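Local coordinates for cell division control protein 4 (Saccharomyces cerevisiae, PDB 3V7D), which recognises phosphorylated targets such as the CDK inhibitor SIC1 as the substrate-binding F-box subunit of an SCF E3 ubiquitin ligase in yeast, at residues Phe199-Leu209 and Val221-Trp232; Val284-Val294 and Ile305-Thr316. The protein carries 1 engineered substitution. One frame throughout, in Å; residues are numbered along the deposited sequence.

In the fold
Both contacts lie in the WD40 propeller, the substrate-recognition part of the chain, with centres about 16 Å apart. Contact 1, mostly buried, lies almost wholly in WD repeat 3, tying the end of strand 194-199 of the preceding blade, the loop after it and strand 206-213 to strands 218-224 and 229-233. Contact 2, only partly buried, links WD repeats 4 and 5: it pairs 292-296 with 301-306 in one sheet, then crosses to 313-319 of the next. A histidine-centred polar network dominates contact 1, whereas contact 2 combines apolar packing, two waters and an arginine-tyrosine stack. They touch where Leu229 CD1 lies 3.7 Å from Ser285 CB, and both reach the bound peptide.

Contact 1 (Phe199-Leu209 and Val221-Trp232); sequences FEGHNSTVRCL and VTGSRDNTLHVW. Unlike the reference sequence in segment 199-209: Glu200 (reference Lys).
His202 is held at both ring nitrogens by the 221-232 segment. Its ND1 donates to Asp226 OD2 over 3.0 Å, the carboxylate oxygen lying almost in the ring plane and being met on its syn side. At the other ring nitrogen, NE2 and Thr222 OG1 share a hydrogen bond of 2.6 Å. Thr222 OG1 stands between its own backbone N and carbonyl carbon (chi1 60°), where it also receives Trp232 NE1 over 3.2 Å in a nearly straight bond within the indole plane. These links form the His-Ser/Thr-Trp part of the WD-repeat network, completed by Asp226. Ser224 CB covers one face of the imidazole and His230 CG the other, the His202 and His230 rings inclined at 39°.

Asp226 OD2 uses its anti lone pair for Asn203 N, while OD1 accepts Thr228 N, closing an Asx turn, and also Thr228 OG1, both from the same face of the carboxylate. With Ser224 OG placed anti to the backbone N (chi1 164°), the hydroxyl donates to Thr205 O at 2.9 Å from above the carbonyl plane; Arg225 N approaches that same oxygen nearly head-on. Farther along, Phe199 CB sits over the six-membered ring of Trp232, 3.8 Å from its centroid, and the two aromatic rings are slid apart with little overlap.

Gly223 O accepts Arg207 N and Cys208 N in a classic beta bulge. A side chain on Gly223 would run into Cys208 SG. Arg207 and Arg225 each bond a modified side chain of the bound peptide, and Arg225 also its backbone. The bonds at ND1 and NE2 thus fix the imidazole's rotation within a largely buried network, while the arginines probably offer positive charge to those modified side chains, consistent with phosphoserine binding.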
loop_
_atom_site.group_PDB
_atom_site.type_symbol
_atom_site.label_atom_id
_atom_site.label_comp_id
_atom_site.label_asym_id
_atom_site.label_seq_id
_atom_site.Cartn_x
_atom_site.Cartn_y
_atom_site.Cartn_z
ATOM N N PHE B 199 -19.172 -1.583 29.034
ATOM C CA PHE B 199 -19.890 -2.831 28.784
ATOM C C PHE B 199 -19.311 -3.983 29.599
ATOM O O PHE B 199 -18.162 -4.383 29.401
ATOM C CB PHE B 199 -19.854 -3.199 27.298
ATOM C CG PHE B 199 -20.534 -2.203 26.401
ATOM C CD1 PHE B 199 -21.461 -1.307 26.907
ATOM C CD2 PHE B 199 -20.243 -2.169 25.045
ATOM C CE1 PHE B 199 -22.086 -0.393 26.078
ATOM C CE2 PHE B 199 -20.863 -1.258 24.211
ATOM C CZ PHE B 199 -21.788 -0.369 24.729
ATOM N N GLU B 200 -20.112 -4.517 30.514
ATOM C CA GLU B 200 -19.702 -5.682 31.282
ATOM C C GLU B 200 -20.349 -6.925 30.685
ATOM O O GLU B 200 -21.327 -6.827 29.943
ATOM C CB GLU B 200 -20.070 -5.521 32.761
ATOM C CG GLU B 200 -19.422 -4.308 33.424
ATOM C CD GLU B 200 -19.670 -4.239 34.921
ATOM O OE1 GLU B 200 -20.109 -5.252 35.505
ATOM O OE2 GLU B 200 -19.424 -3.168 35.516
ATOM N N GLY B 201 -19.797 -8.090 30.997
ATOM C CA GLY B 201 -20.314 -9.333 30.457
ATOM C C GLY B 201 -19.267 -10.427 30.435
ATOM O O GLY B 201 -19.548 -11.569 30.802
ATOM N N HIS B 202 -18.060 -10.081 29.995
ATOM C CA HIS B 202 -16.945 -11.021 30.010
ATOM C C HIS B 202 -16.647 -11.465 31.437
ATOM O O HIS B 202 -16.711 -10.669 32.373
ATOM C CB HIS B 202 -15.694 -10.399 29.381
ATOM C CG HIS B 202 -15.670 -10.464 27.885
ATOM N ND1 HIS B 202 -15.660 -11.654 27.193
ATOM C CD2 HIS B 202 -15.646 -9.484 26.950
ATOM C CE1 HIS B 202 -15.634 -11.407 25.896
ATOM N NE2 HIS B 202 -15.625 -10.098 25.721
ATOM N N ASN B 203 -16.327 -12.743 31.598
ATOM C CA ASN B 203 -16.060 -13.290 32.919
ATOM C C ASN B 203 -14.569 -13.379 33.201
ATOM O O ASN B 203 -14.147 -13.953 34.206
ATOM C CB ASN B 203 -16.725 -14.657 33.077
ATOM C CG ASN B 203 -18.241 -14.570 33.056
ATOM O OD1 ASN B 203 -18.903 -15.225 32.253
ATOM N ND2 ASN B 203 -18.797 -13.747 33.939
ATOM N N SER B 204 -13.781 -12.799 32.303
ATOM C CA SER B 204 -12.331 -12.791 32.440
ATOM C C SER B 204 -11.725 -11.647 31.624
ATOM O O SER B 204 -12.452 -10.851 31.026
ATOM C CB SER B 204 -11.752 -14.138 32.004
ATOM O OG SER B 204 -10.376 -14.228 32.323
ATOM N N THR B 205 -10.398 -11.566 31.613
ATOM C CA THR B 205 -9.681 -10.484 30.934
ATOM C C THR B 205 -10.028 -10.382 29.451
ATOM O O THR B 205 -10.004 -11.379 28.732
ATOM C CB THR B 205 -8.150 -10.660 31.062
ATOM O OG1 THR B 205 -7.745 -10.406 32.413
ATOM C CG2 THR B 205 -7.413 -9.703 30.130
ATOM N N VAL B 206 -10.361 -9.175 29.001
ATOM C CA VAL B 206 -10.529 -8.920 27.575
ATOM C C VAL B 206 -9.144 -8.868 26.940
ATOM O O VAL B 206 -8.380 -7.939 27.182
ATOM C CB VAL B 206 -11.268 -7.596 27.307
ATOM C CG1 VAL B 206 -11.494 -7.412 25.817
ATOM C CG2 VAL B 206 -12.598 -7.563 28.057
ATOM N N ARG B 207 -8.823 -9.874 26.132
ATOM C CA ARG B 207 -7.461 -10.049 25.632
ATOM C C ARG B 207 -7.203 -9.356 24.298
ATOM O O ARG B 207 -6.084 -8.927 24.020
ATOM C CB ARG B 207 -7.133 -11.538 25.503
ATOM C CG ARG B 207 -5.666 -11.824 25.252
ATOM C CD ARG B 207 -4.810 -11.261 26.371
ATOM N NE ARG B 207 -3.389 -11.518 26.163
ATOM C CZ ARG B 207 -2.584 -10.729 25.459
ATOM N NH1 ARG B 207 -3.061 -9.628 24.889
ATOM N NH2 ARG B 207 -1.302 -11.039 25.328
ATOM N N CYS B 208 -8.238 -9.252 23.475
ATOM C CA CYS B 208 -8.095 -8.707 22.133
ATOM C C CYS B 208 -9.439 -8.168 21.671
ATOM O O CYS B 208 -10.465 -8.458 22.289
ATOM C CB CYS B 208 -7.619 -9.802 21.173
ATOM S SG CYS B 208 -8.758 -11.227 21.043
ATOM N N LEU B 209 -9.436 -7.390 20.591
ATOM C CA LEU B 209 -10.684 -6.867 20.036
ATOM C C LEU B 209 -10.523 -6.276 18.636
ATOM O O LEU B 209 -9.428 -5.877 18.238
ATOM C CB LEU B 209 -11.327 -5.845 20.989
ATOM C CG LEU B 209 -10.798 -4.415 21.090
ATOM C CD1 LEU B 209 -11.634 -3.489 20.231
ATOM C CD2 LEU B 209 -10.817 -3.943 22.533
ATOM N N VAL B 221 -16.173 -6.492 18.467
ATOM C CA VAL B 221 -15.985 -7.909 18.755
ATOM C C VAL B 221 -14.808 -8.067 19.707
ATOM O O VAL B 221 -13.695 -7.649 19.393
ATOM C CB VAL B 221 -15.698 -8.709 17.474
ATOM C CG1 VAL B 221 -15.735 -10.205 17.761
ATOM C CG2 VAL B 221 -16.697 -8.348 16.392
ATOM N N THR B 222 -15.049 -8.669 20.867
ATOM C CA THR B 222 -14.022 -8.749 21.901
ATOM C C THR B 222 -13.717 -10.181 22.316
ATOM O O THR B 222 -14.605 -10.913 22.749
ATOM C CB THR B 222 -14.416 -7.935 23.158
ATOM O OG1 THR B 222 -15.647 -8.441 23.696
ATOM C CG2 THR B 222 -14.588 -6.466 22.812
ATOM N N GLY B 223 -12.452 -10.572 22.189
ATOM C CA GLY B 223 -12.008 -11.881 22.631
ATOM C C GLY B 223 -11.488 -11.820 24.056
ATOM O O GLY B 223 -10.852 -10.841 24.452
ATOM N N SER B 224 -11.754 -12.868 24.829
ATOM C CA SER B 224 -11.396 -12.873 26.241
ATOM C C SER B 224 -10.752 -14.173 26.694
ATOM O O SER B 224 -10.812 -15.188 26.004
ATOM C CB SER B 224 -12.632 -12.585 27.100
ATOM O OG SER B 224 -12.420 -12.931 28.462
ATOM N N ARG B 225 -10.144 -14.126 27.876
ATOM C CA ARG B 225 -9.593 -15.314 28.514
ATOM C C ARG B 225 -10.680 -16.232 29.074
ATOM O O ARG B 225 -10.373 -17.257 29.680
ATOM C CB ARG B 225 -8.622 -14.917 29.627
ATOM C CG ARG B 225 -7.328 -14.331 29.118
ATOM C CD ARG B 225 -6.380 -14.019 30.251
ATOM N NE ARG B 225 -5.009 -13.888 29.767
ATOM C CZ ARG B 225 -3.975 -13.557 30.533
ATOM N NH1 ARG B 225 -4.155 -13.312 31.825
ATOM N NH2 ARG B 225 -2.762 -13.469 30.006
ATOM N N ASP B 226 -11.944 -15.866 28.876
ATOM C CA ASP B 226 -13.051 -16.736 29.268
ATOM C C ASP B 226 -13.445 -17.681 28.135
ATOM O O ASP B 226 -14.517 -18.289 28.172
ATOM C CB ASP B 226 -14.264 -15.924 29.747
ATOM C CG ASP B 226 -14.789 -14.959 28.697
ATOM O OD1 ASP B 226 -14.500 -15.137 27.496
ATOM O OD2 ASP B 226 -15.504 -14.010 29.078
ATOM N N ASN B 227 -12.572 -17.768 27.130
ATOM C CA ASN B 227 -12.738 -18.638 25.959
ATOM C C ASN B 227 -13.810 -18.180 24.969
ATOM O O ASN B 227 -14.070 -18.857 23.972
ATOM C CB ASN B 227 -12.987 -20.098 26.368
ATOM C CG ASN B 227 -12.021 -20.578 27.431
ATOM O OD1 ASN B 227 -11.011 -19.932 27.705
ATOM N ND2 ASN B 227 -12.326 -21.719 28.035
ATOM N N THR B 228 -14.420 -17.030 25.233
ATOM C CA THR B 228 -15.523 -16.560 24.404
ATOM C C THR B 228 -15.177 -15.302 23.621
ATOM O O THR B 228 -14.138 -14.676 23.843
ATOM C CB THR B 228 -16.767 -16.219 25.252
ATOM O OG1 THR B 228 -16.615 -14.910 25.821
ATOM C CG2 THR B 228 -16.973 -17.242 26.365
ATOM N N LEU B 229 -16.068 -14.943 22.703
ATOM C CA LEU B 229 -16.078 -13.615 22.108
ATOM C C LEU B 229 -17.453 -12.985 22.305
ATOM O O LEU B 229 -18.479 -13.654 22.164
ATOM C CB LEU B 229 -15.745 -13.670 20.620
ATOM C CG LEU B 229 -14.325 -14.074 20.232
ATOM C CD1 LEU B 229 -14.234 -15.577 19.985
ATOM C CD2 LEU B 229 -13.882 -13.290 19.011
ATOM N N HIS B 230 -17.471 -11.700 22.644
ATOM C CA HIS B 230 -18.722 -10.968 22.766
ATOM C C HIS B 230 -18.863 -10.006 21.599
ATOM O O HIS B 230 -17.881 -9.410 21.159
ATOM C CB HIS B 230 -18.770 -10.199 24.088
ATOM C CG HIS B 230 -19.098 -11.048 25.277
ATOM N ND1 HIS B 230 -18.566 -12.305 25.467
ATOM C CD2 HIS B 230 -19.902 -10.814 26.344
ATOM C CE1 HIS B 230 -19.028 -12.808 26.598
ATOM N NE2 HIS B 230 -19.839 -11.924 27.150
ATOM N N VAL B 231 -20.081 -9.862 21.088
ATOM C CA VAL B 231 -20.339 -8.919 20.004
ATOM C C VAL B 231 -21.223 -7.772 20.499
ATOM O O VAL B 231 -22.232 -7.995 21.169
ATOM C CB VAL B 231 -20.972 -9.611 18.773
ATOM C CG1 VAL B 231 -21.174 -8.610 17.645
ATOM C CG2 VAL B 231 -20.099 -10.770 18.303
ATOM N N TRP B 232 -20.827 -6.541 20.186
ATOM C CA TRP B 232 -21.575 -5.366 20.611
ATOM C C TRP B 232 -21.706 -4.364 19.472
ATOM O O TRP B 232 -20.807 -4.242 18.639
ATOM C CB TRP B 232 -20.905 -4.664 21.798
ATOM C CG TRP B 232 -20.049 -5.520 22.673
ATOM C CD1 TRP B 232 -18.830 -6.055 22.365
ATOM C CD2 TRP B 232 -20.320 -5.896 24.024
ATOM N NE1 TRP B 232 -18.339 -6.763 23.436
ATOM C CE2 TRP B 232 -19.240 -6.680 24.473
ATOM C CE3 TRP B 232 -21.384 -5.659 24.902
ATOM C CZ2 TRP B 232 -19.185 -7.223 25.753
ATOM C CZ3 TRP B 232 -21.333 -6.202 26.176
ATOM C CH2 TRP B 232 -20.243 -6.975 26.588
#

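Contact 2 (Val284-Val294 and Ile305-Thr316); sequences VSGSYDNTLIV and ILSGHTDRIYST
Asn290 O accepts from water 1 at 2.7 Å, and water 2 comes closer still, at a doubtful 2.5 Å; water 1 accepts from Gly308 N and water 2 from His309 N. Water 2 also lies beside Leu306 O, next to the antiparallel pairing in which Leu306 N meets Leu292 O at 2.7 Å. Beyond this ladder, Ile313 N donates to Ser287 O over 3.1 Å.

Arg312 runs extended from CG to NE across Tyr288, its guanidinium lying flat on the ring with planes 5° apart and CZ 3.9 Å from the ring centroid. NH1 bonds Tyr314 OH within the guanidinium plane, while Tyr288 OH bonds a modified side chain of the bound peptide. An alanine in place of Arg312 would remove the guanidinium, and is likely to leave Tyr314 OH without this donor and one face of Tyr288 uncovered, easing the ring's hold beside the peptide.

On the buried side, Leu292 CD2 and Thr316 OG1 meet tip to tip at 3.3 Å, and Leu292 CD1 packs on Ile313 CD1. Thr316 OG1 bonds Ile326 O and Thr316 N bonds Thr275 OG1; strand 313-319 thus sits between 324-329 of its own blade and 273-279 of the preceding one, in whose sheet 282-287 and 292-296 also lie.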
loop_
_atom_site.group_PDB
_atom_site.type_symbol
_atom_site.label_atom_id
_atom_site.label_comp_id
_atom_site.label_asym_id
_atom_site.label_seq_id
_atom_site.Cartn_x
_atom_site.Cartn_y
_atom_site.Cartn_z
ATOM N N VAL B 284 -12.689 -13.650 12.302
ATOM C CA VAL B 284 -11.901 -14.828 12.646
ATOM C C VAL B 284 -11.259 -14.676 14.025
ATOM O O VAL B 284 -10.661 -13.641 14.330
ATOM C CB VAL B 284 -10.799 -15.084 11.606
ATOM C CG1 VAL B 284 -10.025 -16.350 11.950
ATOM C CG2 VAL B 284 -11.402 -15.189 10.212
ATOM N N SER B 285 -11.392 -15.702 14.860
ATOM C CA SER B 285 -10.741 -15.707 16.164
ATOM C C SER B 285 -9.682 -16.799 16.222
ATOM O O SER B 285 -9.848 -17.856 15.623
ATOM C CB SER B 285 -11.762 -15.932 17.278
ATOM O OG SER B 285 -12.329 -17.229 17.183
ATOM N N GLY B 286 -8.595 -16.535 16.942
ATOM C CA GLY B 286 -7.570 -17.532 17.192
ATOM C C GLY B 286 -7.420 -17.769 18.683
ATOM O O GLY B 286 -7.504 -16.829 19.474
ATOM N N SER B 287 -7.193 -19.019 19.075
ATOM C CA SER B 287 -7.193 -19.369 20.494
ATOM C C SER B 287 -5.982 -20.178 20.935
ATOM O O SER B 287 -5.280 -20.775 20.116
ATOM C CB SER B 287 -8.471 -20.136 20.851
ATOM O OG SER B 287 -8.354 -20.808 22.098
ATOM N N TYR B 288 -5.760 -20.197 22.248
ATOM C CA TYR B 288 -4.750 -21.048 22.865
ATOM C C TYR B 288 -5.109 -22.535 22.801
ATOM O O TYR B 288 -4.314 -23.379 23.213
ATOM C CB TYR B 288 -4.508 -20.632 24.321
ATOM C CG TYR B 288 -3.599 -19.430 24.479
ATOM C CD1 TYR B 288 -2.933 -18.891 23.387
ATOM C CD2 TYR B 288 -3.401 -18.842 25.722
ATOM C CE1 TYR B 288 -2.098 -17.797 23.525
ATOM C CE2 TYR B 288 -2.566 -17.746 25.872
ATOM C CZ TYR B 288 -1.918 -17.227 24.769
ATOM O OH TYR B 288 -1.086 -16.138 24.905
ATOM N N ASP B 289 -6.298 -22.857 22.289
ATOM C CA ASP B 289 -6.677 -24.258 22.079
ATOM C C ASP B 289 -6.177 -24.816 20.744
ATOM O O ASP B 289 -6.621 -25.879 20.308
ATOM C CB ASP B 289 -8.195 -24.459 22.212
ATOM C CG ASP B 289 -8.995 -23.743 21.126
ATOM O OD1 ASP B 289 -8.419 -23.327 20.098
ATOM O OD2 ASP B 289 -10.225 -23.609 21.301
ATOM N N ASN B 290 -5.278 -24.076 20.097
ATOM C CA ASN B 290 -4.662 -24.467 18.820
ATOM C C ASN B 290 -5.588 -24.412 17.602
ATOM O O ASN B 290 -5.248 -24.930 16.538
ATOM C CB ASN B 290 -4.008 -25.856 18.901
ATOM C CG ASN B 290 -3.241 -26.068 20.186
ATOM O OD1 ASN B 290 -2.998 -25.127 20.940
ATOM N ND2 ASN B 290 -2.849 -27.313 20.442
ATOM N N THR B 291 -6.751 -23.790 17.750
ATOM C CA THR B 291 -7.712 -23.727 16.658
ATOM C C THR B 291 -8.138 -22.296 16.359
ATOM O O THR B 291 -7.995 -21.400 17.193
ATOM C CB THR B 291 -8.991 -24.528 16.977
ATOM O OG1 THR B 291 -9.746 -23.844 17.988
ATOM C CG2 THR B 291 -8.651 -25.936 17.456
ATOM N N LEU B 292 -8.672 -22.091 15.163
ATOM C CA LEU B 292 -9.306 -20.827 14.833
ATOM C C LEU B 292 -10.756 -21.074 14.458
ATOM O O LEU B 292 -11.109 -22.160 14.000
ATOM C CB LEU B 292 -8.591 -20.133 13.677
ATOM C CG LEU B 292 -7.103 -19.850 13.861
ATOM C CD1 LEU B 292 -6.276 -20.942 13.200
ATOM C CD2 LEU B 292 -6.769 -18.492 13.291
ATOM N N ILE B 293 -11.596 -20.065 14.654
ATOM C CA ILE B 293 -12.981 -20.162 14.226
ATOM C C ILE B 293 -13.351 -18.976 13.345
ATOM O O ILE B 293 -13.007 -17.833 13.649
ATOM C CB ILE B 293 -13.953 -20.264 15.426
ATOM C CG1 ILE B 293 -13.628 -21.499 16.270
ATOM C CG2 ILE B 293 -15.384 -20.344 14.939
ATOM C CD1 ILE B 293 -14.592 -21.735 17.422
ATOM N N VAL B 294 -14.029 -19.263 12.239
ATOM C CA VAL B 294 -14.546 -18.223 11.363
ATOM C C VAL B 294 -16.010 -17.991 11.698
ATOM O O VAL B 294 -16.834 -18.893 11.560
ATOM C CB VAL B 294 -14.427 -18.620 9.886
ATOM C CG1 VAL B 294 -14.876 -17.473 8.992
ATOM C CG2 VAL B 294 -13.001 -19.034 9.560
ATOM N N ILE B 305 -14.319 -24.377 11.647
ATOM C CA ILE B 305 -13.307 -24.540 12.671
ATOM C C ILE B 305 -12.029 -24.959 11.969
ATOM O O ILE B 305 -11.995 -25.980 11.281
ATOM C CB ILE B 305 -13.692 -25.603 13.701
ATOM C CG1 ILE B 305 -15.029 -25.248 14.358
ATOM C CG2 ILE B 305 -12.597 -25.737 14.745
ATOM C CD1 ILE B 305 -15.512 -26.276 15.367
ATOM N N LEU B 306 -10.985 -24.156 12.132
ATOM C CA LEU B 306 -9.722 -24.409 11.465
ATOM C C LEU B 306 -8.779 -25.172 12.391
ATOM O O LEU B 306 -8.134 -24.589 13.267
ATOM C CB LEU B 306 -9.102 -23.088 11.004
ATOM C CG LEU B 306 -10.042 -22.190 10.189
ATOM C CD1 LEU B 306 -9.321 -20.941 9.696
ATOM C CD2 LEU B 306 -10.666 -22.957 9.020
ATOM N N SER B 307 -8.714 -26.483 12.189
ATOM C CA SER B 307 -7.921 -27.362 13.039
ATOM C C SER B 307 -6.702 -27.861 12.286
ATOM O O SER B 307 -6.749 -28.038 11.070
ATOM C CB SER B 307 -8.760 -28.563 13.487
ATOM O OG SER B 307 -10.007 -28.151 14.014
ATOM N N GLY B 308 -5.614 -28.105 13.008
ATOM C CA GLY B 308 -4.399 -28.594 12.386
ATOM C C GLY B 308 -3.126 -28.122 13.063
ATOM O O GLY B 308 -2.139 -28.858 13.100
ATOM N N HIS B 309 -3.133 -26.896 13.582
ATOM C CA HIS B 309 -1.995 -26.407 14.352
ATOM C C HIS B 309 -1.810 -27.311 15.568
ATOM O O HIS B 309 -2.781 -27.838 16.108
ATOM C CB HIS B 309 -2.192 -24.948 14.783
ATOM C CG HIS B 309 -1.863 -23.947 13.715
ATOM N ND1 HIS B 309 -0.573 -23.715 13.281
ATOM C CD2 HIS B 309 -2.653 -23.108 13.003
ATOM C CE1 HIS B 309 -0.586 -22.785 12.344
ATOM N NE2 HIS B 309 -1.836 -22.399 12.156
ATOM N N THR B 310 -0.564 -27.508 15.981
ATOM C CA THR B 310 -0.277 -28.393 17.103
ATOM C C THR B 310 0.036 -27.610 18.378
ATOM O O THR B 310 0.417 -28.190 19.396
ATOM C CB THR B 310 0.887 -29.340 16.783
ATOM O OG1 THR B 310 1.999 -28.576 16.299
ATOM C CG2 THR B 310 0.477 -30.352 15.714
ATOM N N ASP B 311 -0.127 -26.293 18.319
ATOM C CA ASP B 311 0.089 -25.456 19.495
ATOM C C ASP B 311 -0.666 -24.127 19.402
ATOM O O ASP B 311 -1.351 -23.861 18.414
ATOM C CB ASP B 311 1.584 -25.227 19.728
ATOM C CG ASP B 311 1.938 -25.179 21.199
ATOM O OD1 ASP B 311 1.048 -24.847 22.009
ATOM O OD2 ASP B 311 3.098 -25.474 21.552
ATOM N N ARG B 312 -0.540 -23.312 20.447
ATOM C CA ARG B 312 -1.273 -22.051 20.582
ATOM C C ARG B 312 -1.279 -21.174 19.329
ATOM O O ARG B 312 -0.265 -21.043 18.648
ATOM C CB ARG B 312 -0.687 -21.228 21.726
ATOM C CG ARG B 312 -0.792 -21.855 23.097
ATOM C CD ARG B 312 -0.128 -20.952 24.124
ATOM N NE ARG B 312 -0.537 -21.269 25.487
ATOM C CZ ARG B 312 -0.182 -20.559 26.552
ATOM N NH1 ARG B 312 0.590 -19.487 26.413
ATOM N NH2 ARG B 312 -0.600 -20.920 27.758
ATOM N N ILE B 313 -2.429 -20.574 19.040
ATOM C CA ILE B 313 -2.515 -19.561 18.003
ATOM C C ILE B 313 -2.286 -18.202 18.654
ATOM O O ILE B 313 -2.950 -17.855 19.631
ATOM C CB ILE B 313 -3.894 -19.541 17.323
ATOM C CG1 ILE B 313 -4.367 -20.959 16.988
ATOM C CG2 ILE B 313 -3.852 -18.651 16.086
ATOM C CD1 ILE B 313 -3.548 -21.651 15.928
ATOM N N TYR B 314 -1.347 -17.434 18.117
ATOM C CA TYR B 314 -1.001 -16.148 18.707
ATOM C C TYR B 314 -1.464 -14.967 17.863
ATOM O O TYR B 314 -1.654 -13.867 18.374
ATOM C CB TYR B 314 0.504 -16.065 18.966
ATOM C CG TYR B 314 0.898 -16.559 20.336
ATOM C CD1 TYR B 314 1.149 -17.904 20.568
ATOM C CD2 TYR B 314 1.001 -15.680 21.407
ATOM C CE1 TYR B 314 1.503 -18.358 21.825
ATOM C CE2 TYR B 314 1.355 -16.122 22.664
ATOM C CZ TYR B 314 1.605 -17.461 22.871
ATOM O OH TYR B 314 1.955 -17.901 24.130
ATOM N N SER B 315 -1.660 -15.202 16.571
ATOM C CA SER B 315 -2.018 -14.124 15.666
ATOM C C SER B 315 -2.796 -14.634 14.465
ATOM O O SER B 315 -2.468 -15.677 13.895
ATOM C CB SER B 315 -0.753 -13.409 15.188
ATOM O OG SER B 315 -1.076 -12.345 14.319
ATOM N N THR B 316 -3.826 -13.891 14.077
ATOM C CA THR B 316 -4.530 -14.195 12.840
ATOM C C THR B 316 -4.909 -12.942 12.054
ATOM O O THR B 316 -5.160 -11.872 12.620
ATOM C CB THR B 316 -5.788 -15.050 13.078
ATOM O OG1 THR B 316 -6.244 -15.581 11.827
ATOM C CG2 THR B 316 -6.902 -14.222 13.716
HETATM O O HOH W 1 -5.874 -27.420 15.562
HETATM O O HOH W 2 -5.320 -24.778 14.039
#